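Local coordinates for polymeric Immunoglobulin Receptor (PDB 5F1S), which probably binds polymeric immunoglobulins and carries them to mucosal surfaces, where its ectodomain is thought to be released as secretory component, at residues A[26-39]-A[83-97]. Residues are numbered along the deposited sequence; the frame is centred on the assembly and turned at random.
Sequences YASYVKYWCRGSVK and EDSGWYWCGVEVGGV
W33 and C90 face each other on the antiparallel C and F strands (31-35 and 86-92) of an immunoglobulin V-set domain. C90 SG, joined to C20 in the canonical disulfide across the sandwich, lies in the plane of the W33 indole at its edge, 3.9 Å from CZ3. A chi1 of 179° turns the W33 indole over strand 86-92, where CZ2 comes within 3.4 Å of Y88 CB; the two rings are nearly parallel but barely overlap. The hydroxyl of Y88 donates to D84 O on a lone pair, the tyrosine corner familiar from Ig domains. R35 stretches fully extended over the Y88 ring: CG covers one face, and the guanidinium lies almost parallel to it, its NH2 giving a hydrogen bond to E83 O (2.8 Å) and a weak one to S85 O. D84, whose OD2 accepts from Q81 N, holds OD1 well out of the guanidinium plane, so no N-H points at it; any attraction to NH1 is probably that of the charges, with a water bridging the two.

On the opposite sheet face, Y32 takes the chi1 of 66° that swings its ring across the neighbouring strand, flat over G91 CA, 3.7 Å from the ring centroid; a water links its OH to V92 O. C34, disulfide-bonded to C42, packs its CB against that of W89. The W89 indole is pinned at two places: K39 CB sits almost centrally above its six-membered ring, while in the ring plane NE1 donates to G36 O at 2.7 Å, bent to 146° at the hydrogen.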
ATOM      1  N   TYR A  26      10.767 -28.973   2.025  1.00 35.34           N
ATOM      2  CA  TYR A  26       9.323 -28.892   2.086  1.00 35.02           C
ATOM      3  C   TYR A  26       8.669 -28.744   0.725  1.00 33.65           C
ATOM      4  O   TYR A  26       7.456 -28.517   0.667  1.00 35.11           O
ATOM      5  CB  TYR A  26       8.931 -27.763   3.040  1.00 35.68           C
ATOM      6  CG  TYR A  26       9.505 -28.056   4.435  1.00 35.63           C
ATOM      7  CD1 TYR A  26       9.107 -29.182   5.128  1.00 38.44           C
ATOM      8  CD2 TYR A  26      10.460 -27.242   5.015  1.00 36.86           C
ATOM      9  CE1 TYR A  26       9.629 -29.477   6.368  1.00 39.38           C
ATOM     10  CE2 TYR A  26      11.003 -27.539   6.271  1.00 37.68           C
ATOM     11  CZ  TYR A  26      10.568 -28.676   6.936  1.00 39.42           C
ATOM     12  OH  TYR A  26      11.050 -29.036   8.176  1.00 41.88           O
ATOM     13  N   ALA A  27       9.410 -28.984  -0.359  1.00 34.90           N
ATOM     14  CA  ALA A  27       8.863 -28.825  -1.702  1.00 38.03           C
ATOM     15  C   ALA A  27       7.611 -29.655  -1.922  1.00 40.80           C
ATOM     16  O   ALA A  27       6.655 -29.186  -2.539  1.00 38.81           O
ATOM     17  CB  ALA A  27       9.917 -29.203  -2.730  1.00 40.62           C
ATOM     18  N   SER A  28       7.586 -30.899  -1.441  1.00 40.82           N
ATOM     19  CA  SER A  28       6.501 -31.807  -1.815  1.00 40.51           C
ATOM     20  C   SER A  28       5.259 -31.721  -0.924  1.00 39.85           C
ATOM     21  O   SER A  28       4.273 -32.433  -1.188  1.00 38.29           O
ATOM     22  CB  SER A  28       7.030 -33.253  -1.812  1.00 45.62           C
ATOM     23  OG  SER A  28       7.210 -33.653  -0.458  1.00 45.37           O
ATOM     24  N   TYR A  29       5.239 -30.878   0.116  1.00 34.14           N
ATOM     25  CA  TYR A  29       4.162 -30.902   1.078  1.00 33.49           C
ATOM     26  C   TYR A  29       3.110 -29.849   0.744  1.00 33.17           C
ATOM     27  O   TYR A  29       3.408 -28.852   0.095  1.00 32.41           O
ATOM     28  CB  TYR A  29       4.689 -30.637   2.492  1.00 37.59           C
ATOM     29  CG  TYR A  29       5.568 -31.761   2.999  1.00 31.74           C
ATOM     30  CD1 TYR A  29       6.938 -31.796   2.721  1.00 38.53           C
ATOM     31  CD2 TYR A  29       5.018 -32.778   3.694  1.00 35.15           C
ATOM     32  CE1 TYR A  29       7.749 -32.851   3.186  1.00 39.88           C
ATOM     33  CE2 TYR A  29       5.821 -33.846   4.166  1.00 36.25           C
ATOM     34  CZ  TYR A  29       7.172 -33.841   3.916  1.00 36.95           C
ATOM     35  OH  TYR A  29       7.977 -34.866   4.344  1.00 36.99           O
ATOM     36  N   VAL A  30       1.908 -30.045   1.266  1.00 32.72           N
ATOM     37  CA  VAL A  30       0.842 -29.070   1.067  1.00 31.67           C
ATOM     38  C   VAL A  30       1.196 -27.790   1.827  1.00 31.64           C
ATOM     39  O   VAL A  30       1.699 -27.838   2.963  1.00 31.60           O
ATOM     40  CB  VAL A  30      -0.497 -29.639   1.524  1.00 35.48           C
ATOM     41  CG1 VAL A  30      -1.612 -28.602   1.440  1.00 33.95           C
ATOM     42  CG2 VAL A  30      -0.813 -30.918   0.707  1.00 35.60           C
ATOM     43  N   LYS A  31       0.962 -26.654   1.187  1.00 32.31           N
ATOM     44  CA  LYS A  31       1.189 -25.346   1.803  1.00 30.65           C
ATOM     45  C   LYS A  31      -0.152 -24.736   2.170  1.00 31.16           C
ATOM     46  O   LYS A  31      -1.174 -24.979   1.509  1.00 31.72           O
ATOM     47  CB  LYS A  31       1.946 -24.408   0.846  1.00 30.62           C
ATOM     48  CG  LYS A  31       3.173 -25.030   0.156  1.00 29.92           C
ATOM     49  CD  LYS A  31       4.137 -25.655   1.195  1.00 31.73           C
ATOM     50  CE  LYS A  31       5.502 -26.009   0.531  1.00 33.51           C
ATOM     51  NZ  LYS A  31       5.359 -27.011  -0.586  1.00 35.38           N
ATOM     52  N   TYR A  32      -0.157 -23.921   3.216  1.00 28.52           N
ATOM     53  CA  TYR A  32      -1.403 -23.303   3.629  1.00 31.00           C
ATOM     54  C   TYR A  32      -1.151 -21.909   4.194  1.00 30.02           C
ATOM     55  O   TYR A  32      -0.019 -21.522   4.487  1.00 28.89           O
ATOM     56  CB  TYR A  32      -2.182 -24.194   4.622  1.00 31.65           C
ATOM     57  CG  TYR A  32      -1.547 -24.406   5.965  1.00 32.06           C
ATOM     58  CD1 TYR A  32      -1.914 -23.632   7.045  1.00 35.36           C
ATOM     59  CD2 TYR A  32      -0.602 -25.410   6.165  1.00 33.67           C
ATOM     60  CE1 TYR A  32      -1.326 -23.855   8.319  1.00 37.94           C
ATOM     61  CE2 TYR A  32      -0.009 -25.620   7.414  1.00 36.45           C
ATOM     62  CZ  TYR A  32      -0.398 -24.843   8.477  1.00 38.68           C
ATOM     63  OH  TYR A  32       0.165 -25.033   9.709  1.00 39.85           O
ATOM     64  N   TRP A  33      -2.236 -21.147   4.264  1.00 30.06           N
ATOM     65  CA  TRP A  33      -2.258 -19.770   4.752  1.00 31.81           C
ATOM     66  C   TRP A  33      -3.348 -19.687   5.806  1.00 33.09           C
ATOM     67  O   TRP A  33      -4.500 -20.032   5.526  1.00 33.21           O
ATOM     68  CB  TRP A  33      -2.533 -18.811   3.602  1.00 29.20           C
ATOM     69  CG  TRP A  33      -2.613 -17.380   3.901  1.00 30.83           C
ATOM     70  CD1 TRP A  33      -3.722 -16.574   3.825  1.00 33.29           C
ATOM     71  CD2 TRP A  33      -1.529 -16.537   4.274  1.00 29.13           C
ATOM     72  NE1 TRP A  33      -3.389 -15.293   4.142  1.00 30.85           N
ATOM     73  CE2 TRP A  33      -2.033 -15.227   4.362  1.00 29.20           C
ATOM     74  CE3 TRP A  33      -0.168 -16.759   4.493  1.00 30.20           C
ATOM     75  CZ2 TRP A  33      -1.239 -14.147   4.726  1.00 30.23           C
ATOM     76  CZ3 TRP A  33       0.632 -15.684   4.818  1.00 31.94           C
ATOM     77  CH2 TRP A  33       0.092 -14.391   4.942  1.00 31.83           C
ATOM     78  N   CYS A  34      -2.973 -19.253   7.017  1.00 31.32           N
ATOM     79  CA  CYS A  34      -3.791 -19.342   8.220  1.00 34.27           C
ATOM     80  C   CYS A  34      -4.004 -17.922   8.764  1.00 33.79           C
ATOM     81  O   CYS A  34      -3.113 -17.092   8.653  1.00 33.56           O
ATOM     82  CB  CYS A  34      -3.082 -20.219   9.315  1.00 38.19           C
ATOM     83  SG  CYS A  34      -4.204 -21.470  10.038  1.00 58.41           S
ATOM     84  N   ARG A  35      -5.164 -17.653   9.363  1.00 32.73           N
ATOM     85  CA  ARG A  35      -5.424 -16.378  10.048  1.00 32.50           C
ATOM     86  C   ARG A  35      -5.655 -16.616  11.537  1.00 33.56           C
ATOM     87  O   ARG A  35      -6.419 -17.523  11.905  1.00 35.76           O
ATOM     88  CB  ARG A  35      -6.630 -15.701   9.436  1.00 34.47           C
ATOM     89  CG  ARG A  35      -6.882 -14.327  10.036  1.00 34.81           C
ATOM     90  CD  ARG A  35      -8.117 -13.688   9.484  1.00 37.81           C
ATOM     91  NE  ARG A  35      -8.194 -12.366  10.125  1.00 37.96           N
ATOM     92  CZ  ARG A  35      -9.152 -11.479   9.894  1.00 38.45           C
ATOM     93  NH1 ARG A  35     -10.134 -11.761   9.045  1.00 42.02           N
ATOM     94  NH2 ARG A  35      -9.133 -10.314  10.535  1.00 40.51           N
ATOM     95  N   GLY A  36      -5.028 -15.791  12.365  1.00 35.71           N
ATOM     96  CA  GLY A  36      -5.218 -15.798  13.815  1.00 38.81           C
ATOM     97  C   GLY A  36      -3.948 -15.352  14.511  1.00 37.01           C
ATOM     98  O   GLY A  36      -2.834 -15.483  14.004  1.00 38.30           O
ATOM     99  N   SER A  37      -4.109 -14.790  15.730  1.00 39.13           N
ATOM    100  CA  SER A  37      -2.938 -14.358  16.489  1.00 41.90           C
ATOM    101  C   SER A  37      -2.176 -15.532  17.094  1.00 43.82           C
ATOM    102  O   SER A  37      -1.012 -15.380  17.484  1.00 45.81           O
ATOM    103  CB  SER A  37      -3.351 -13.394  17.600  1.00 44.97           C
ATOM    104  OG  SER A  37      -4.474 -13.917  18.273  1.00 55.10           O
ATOM    105  N   VAL A  38      -2.795 -16.698  17.171  1.00 43.15           N
ATOM    106  CA  VAL A  38      -2.228 -17.849  17.865  1.00 46.65           C
ATOM    107  C   VAL A  38      -2.211 -18.996  16.878  1.00 45.43           C
ATOM    108  O   VAL A  38      -3.271 -19.398  16.392  1.00 45.57           O
ATOM    109  CB  VAL A  38      -3.066 -18.198  19.113  1.00 48.57           C
ATOM    110  CG1 VAL A  38      -2.547 -19.440  19.828  1.00 50.85           C
ATOM    111  CG2 VAL A  38      -3.104 -17.012  20.039  1.00 46.43           C
ATOM    112  N   LYS A  39      -1.011 -19.476  16.524  1.00 42.70           N
ATOM    113  CA  LYS A  39      -0.908 -20.495  15.493  1.00 44.65           C
ATOM    114  C   LYS A  39      -1.837 -21.672  15.797  1.00 50.20           C
ATOM    115  O   LYS A  39      -2.567 -22.140  14.921  1.00 49.35           O
ATOM    116  CB  LYS A  39       0.544 -20.953  15.356  1.00 47.48           C
ATOM    117  CG  LYS A  39       0.784 -21.992  14.267  1.00 58.30           C
ATOM    118  CD  LYS A  39       0.698 -23.452  14.793  1.00 73.98           C
ATOM    119  CE  LYS A  39       1.047 -24.482  13.691  1.00 70.84           C
ATOM    120  NZ  LYS A  39       0.966 -25.905  14.109  1.00 66.13           N
ATOM    121  N   GLU A  83     -11.590  -4.984   8.301  1.00 36.57           N
ATOM    122  CA  GLU A  83     -11.808  -6.122   9.183  1.00 38.16           C
ATOM    123  C   GLU A  83     -10.882  -7.299   8.849  1.00 36.52           C
ATOM    124  O   GLU A  83     -10.796  -8.246   9.651  1.00 36.11           O
ATOM    125  CB  GLU A  83     -13.277  -6.536   9.123  1.00 45.29           C
ATOM    126  CG  GLU A  83     -13.778  -6.959   7.756  1.00 48.72           C
ATOM    127  CD  GLU A  83     -14.425  -5.819   6.930  1.00 62.32           C
ATOM    128  OE1 GLU A  83     -14.136  -4.591   7.169  1.00 53.74           O
ATOM    129  OE2 GLU A  83     -15.225  -6.186   6.016  1.00 56.92           O
ATOM    130  N   ASP A  84     -10.174  -7.248   7.709  1.00 35.04           N
ATOM    131  CA  ASP A  84      -9.138  -8.248   7.394  1.00 33.01           C
ATOM    132  C   ASP A  84      -7.839  -8.037   8.174  1.00 36.54           C
ATOM    133  O   ASP A  84      -6.943  -8.901   8.148  1.00 33.46           O
ATOM    134  CB  ASP A  84      -8.852  -8.262   5.876  1.00 31.37           C
ATOM    135  CG  ASP A  84     -10.014  -8.735   5.069  1.00 37.04           C
ATOM    136  OD1 ASP A  84     -10.652  -9.721   5.503  1.00 41.58           O
ATOM    137  OD2 ASP A  84     -10.294  -8.172   3.981  1.00 36.35           O
ATOM    138  N   SER A  85      -7.711  -6.940   8.915  1.00 31.41           N
ATOM    139  CA  SER A  85      -6.506  -6.693   9.695  1.00 32.77           C
ATOM    140  C   SER A  85      -6.256  -7.782  10.736  1.00 33.07           C
ATOM    141  O   SER A  85      -7.190  -8.274  11.363  1.00 35.36           O
ATOM    142  CB  SER A  85      -6.629  -5.367  10.433  1.00 35.79           C
ATOM    143  OG  SER A  85      -6.733  -4.294   9.559  1.00 34.63           O
ATOM    144  N   GLY A  86      -4.988  -8.113  10.957  1.00 33.15           N
ATOM    145  CA  GLY A  86      -4.643  -9.089  11.968  1.00 34.26           C
ATOM    146  C   GLY A  86      -3.444  -9.925  11.574  1.00 33.90           C
ATOM    147  O   GLY A  86      -2.706  -9.618  10.625  1.00 31.96           O
ATOM    148  N   TRP A  87      -3.244 -10.947  12.377  1.00 32.44           N
ATOM    149  CA  TRP A  87      -2.111 -11.837  12.201  1.00 32.28           C
ATOM    150  C   TRP A  87      -2.464 -12.969  11.241  1.00 29.89           C
ATOM    151  O   TRP A  87      -3.571 -13.527  11.303  1.00 32.27           O
ATOM    152  CB  TRP A  87      -1.684 -12.412  13.558  1.00 35.39           C
ATOM    153  CG  TRP A  87      -0.976 -11.393  14.397  1.00 33.64           C
ATOM    154  CD1 TRP A  87      -1.518 -10.623  15.386  1.00 38.15           C
ATOM    155  CD2 TRP A  87       0.397 -11.024  14.307  1.00 34.32           C
ATOM    156  NE1 TRP A  87      -0.560  -9.804  15.911  1.00 36.36           N
ATOM    157  CE2 TRP A  87       0.630 -10.031  15.285  1.00 35.08           C
ATOM    158  CE3 TRP A  87       1.465 -11.435  13.497  1.00 35.42           C
ATOM    159  CZ2 TRP A  87       1.878  -9.420  15.450  1.00 37.20           C
ATOM    160  CZ3 TRP A  87       2.730 -10.841  13.689  1.00 38.38           C
ATOM    161  CH2 TRP A  87       2.915  -9.837  14.650  1.00 37.24           C
ATOM    162  N   TYR A  88      -1.490 -13.312  10.403  1.00 32.06           N
ATOM    163  CA  TYR A  88      -1.581 -14.410   9.446  1.00 32.31           C
ATOM    164  C   TYR A  88      -0.321 -15.270   9.505  1.00 31.92           C
ATOM    165  O   TYR A  88       0.749 -14.822   9.940  1.00 31.65           O
ATOM    166  CB  TYR A  88      -1.759 -13.860   8.041  1.00 29.46           C
ATOM    167  CG  TYR A  88      -3.088 -13.184   7.804  1.00 29.97           C
ATOM    168  CD1 TYR A  88      -3.306 -11.869   8.223  1.00 29.90           C
ATOM    169  CD2 TYR A  88      -4.122 -13.860   7.200  1.00 30.00           C
ATOM    170  CE1 TYR A  88      -4.520 -11.245   7.982  1.00 31.40           C
ATOM    171  CE2 TYR A  88      -5.354 -13.252   6.970  1.00 31.84           C
ATOM    172  CZ  TYR A  88      -5.541 -11.941   7.375  1.00 32.99           C
ATOM    173  OH  TYR A  88      -6.753 -11.358   7.130  1.00 31.35           O
ATOM    174  N   TRP A  89      -0.461 -16.529   9.065  1.00 31.48           N
ATOM    175  CA  TRP A  89       0.635 -17.508   9.121  1.00 31.30           C
ATOM    176  C   TRP A  89       0.815 -18.226   7.793  1.00 29.87           C
ATOM    177  O   TRP A  89      -0.158 -18.679   7.216  1.00 32.29           O
ATOM    178  CB  TRP A  89       0.391 -18.596  10.177  1.00 31.01           C
ATOM    179  CG  TRP A  89       0.207 -18.061  11.521  1.00 33.49           C
ATOM    180  CD1 TRP A  89      -0.945 -17.478  12.024  1.00 34.16           C
ATOM    181  CD2 TRP A  89       1.167 -18.015  12.571  1.00 34.40           C
ATOM    182  NE1 TRP A  89      -0.736 -17.093  13.316  1.00 36.24           N
ATOM    183  CE2 TRP A  89       0.547 -17.386  13.670  1.00 34.40           C
ATOM    184  CE3 TRP A  89       2.509 -18.412  12.693  1.00 35.11           C
ATOM    185  CZ2 TRP A  89       1.214 -17.185  14.883  1.00 38.37           C
ATOM    186  CZ3 TRP A  89       3.158 -18.188  13.883  1.00 38.83           C
ATOM    187  CH2 TRP A  89       2.501 -17.581  14.965  1.00 36.95           C
ATOM    188  N   CYS A  90       2.049 -18.243   7.299  1.00 28.35           N
ATOM    189  CA  CYS A  90       2.532 -19.218   6.321  1.00 29.06           C
ATOM    190  C   CYS A  90       2.664 -20.558   7.011  1.00 32.12           C
ATOM    191  O   CYS A  90       3.264 -20.612   8.087  1.00 31.50           O
ATOM    192  CB  CYS A  90       3.936 -18.832   5.828  1.00 28.14           C
ATOM    193  SG  CYS A  90       4.227 -17.266   5.066  1.00 32.48           S
ATOM    194  N   GLY A  91       2.147 -21.636   6.415  1.00 31.49           N
ATOM    195  CA  GLY A  91       2.340 -22.970   6.986  1.00 31.86           C
ATOM    196  C   GLY A  91       2.700 -24.021   5.948  1.00 32.81           C
ATOM    197  O   GLY A  91       2.297 -23.946   4.788  1.00 29.16           O
ATOM    198  N   VAL A  92       3.458 -25.030   6.396  1.00 33.96           N
ATOM    199  CA  VAL A  92       3.690 -26.260   5.631  1.00 31.57           C
ATOM    200  C   VAL A  92       3.035 -27.401   6.396  1.00 34.18           C
ATOM    201  O   VAL A  92       3.232 -27.531   7.611  1.00 34.15           O
ATOM    202  CB  VAL A  92       5.177 -26.564   5.410  1.00 29.62           C
ATOM    203  CG1 VAL A  92       5.310 -27.868   4.569  1.00 34.91           C
ATOM    204  CG2 VAL A  92       5.967 -25.388   4.736  1.00 34.04           C
ATOM    205  N   GLU A  93       2.218 -28.209   5.705  1.00 31.94           N
ATOM    206  CA  GLU A  93       1.489 -29.293   6.365  1.00 33.13           C
ATOM    207  C   GLU A  93       2.403 -30.510   6.413  1.00 35.03           C
ATOM    208  O   GLU A  93       2.529 -31.236   5.425  1.00 34.73           O
ATOM    209  CB  GLU A  93       0.203 -29.607   5.626  1.00 35.58           C
ATOM    210  CG  GLU A  93      -0.601 -30.713   6.270  1.00 39.79           C
ATOM    211  CD  GLU A  93      -1.983 -30.770   5.663  1.00 48.74           C
ATOM    212  OE1 GLU A  93      -2.796 -29.877   6.006  1.00 47.00           O
ATOM    213  OE2 GLU A  93      -2.221 -31.643   4.800  1.00 47.27           O
ATOM    214  N   VAL A  94       3.047 -30.728   7.554  1.00 34.76           N
ATOM    215  CA  VAL A  94       3.970 -31.857   7.701  1.00 33.93           C
ATOM    216  C   VAL A  94       3.903 -32.292   9.157  1.00 34.24           C
ATOM    217  O   VAL A  94       3.839 -31.460  10.058  1.00 32.99           O
ATOM    218  CB  VAL A  94       5.406 -31.512   7.260  1.00 34.47           C
ATOM    219  CG1 VAL A  94       5.909 -30.251   7.916  1.00 34.58           C
ATOM    220  CG2 VAL A  94       6.388 -32.681   7.483  1.00 36.33           C
ATOM    221  N   GLY A  95       3.846 -33.594   9.379  1.00 35.61           N
ATOM    222  CA  GLY A  95       3.823 -34.077  10.734  1.00 38.55           C
ATOM    223  C   GLY A  95       5.216 -34.301  11.297  1.00 33.49           C
ATOM    224  O   GLY A  95       6.180 -34.486  10.563  1.00 35.01           O
ATOM    225  N   GLY A  96       5.308 -34.301  12.623  1.00 32.73           N
ATOM    226  CA  GLY A  96       6.538 -34.708  13.292  1.00 33.57           C
ATOM    227  C   GLY A  96       7.695 -33.748  13.170  1.00 30.44           C
ATOM    228  O   GLY A  96       8.843 -34.161  13.276  1.00 31.02           O
ATOM    229  N   VAL A  97       7.419 -32.449  12.983  1.00 30.61           N
ATOM    230  CA  VAL A  97       8.438 -31.416  12.871  1.00 30.48           C
ATOM    231  C   VAL A  97       8.032 -30.303  13.832  1.00 34.47           C
ATOM    232  O   VAL A  97       6.839 -30.063  14.047  1.00 35.63           O
ATOM    233  CB  VAL A  97       8.549 -30.891  11.412  1.00 33.95           C
ATOM    234  CG1 VAL A  97       9.493 -29.714  11.295  1.00 39.09           C
ATOM    235  CG2 VAL A  97       9.020 -32.012  10.494  1.00 32.24           C
TER
HETATM  236  O   HOH W   1       1.526 -32.186   3.132  1.00 33.66           O
HETATM  237  O   HOH W   2       2.150 -26.993   9.909  1.00 43.80           O
HETATM  238  O   HOH W   3     -12.378 -10.426   7.428  1.00 46.33           O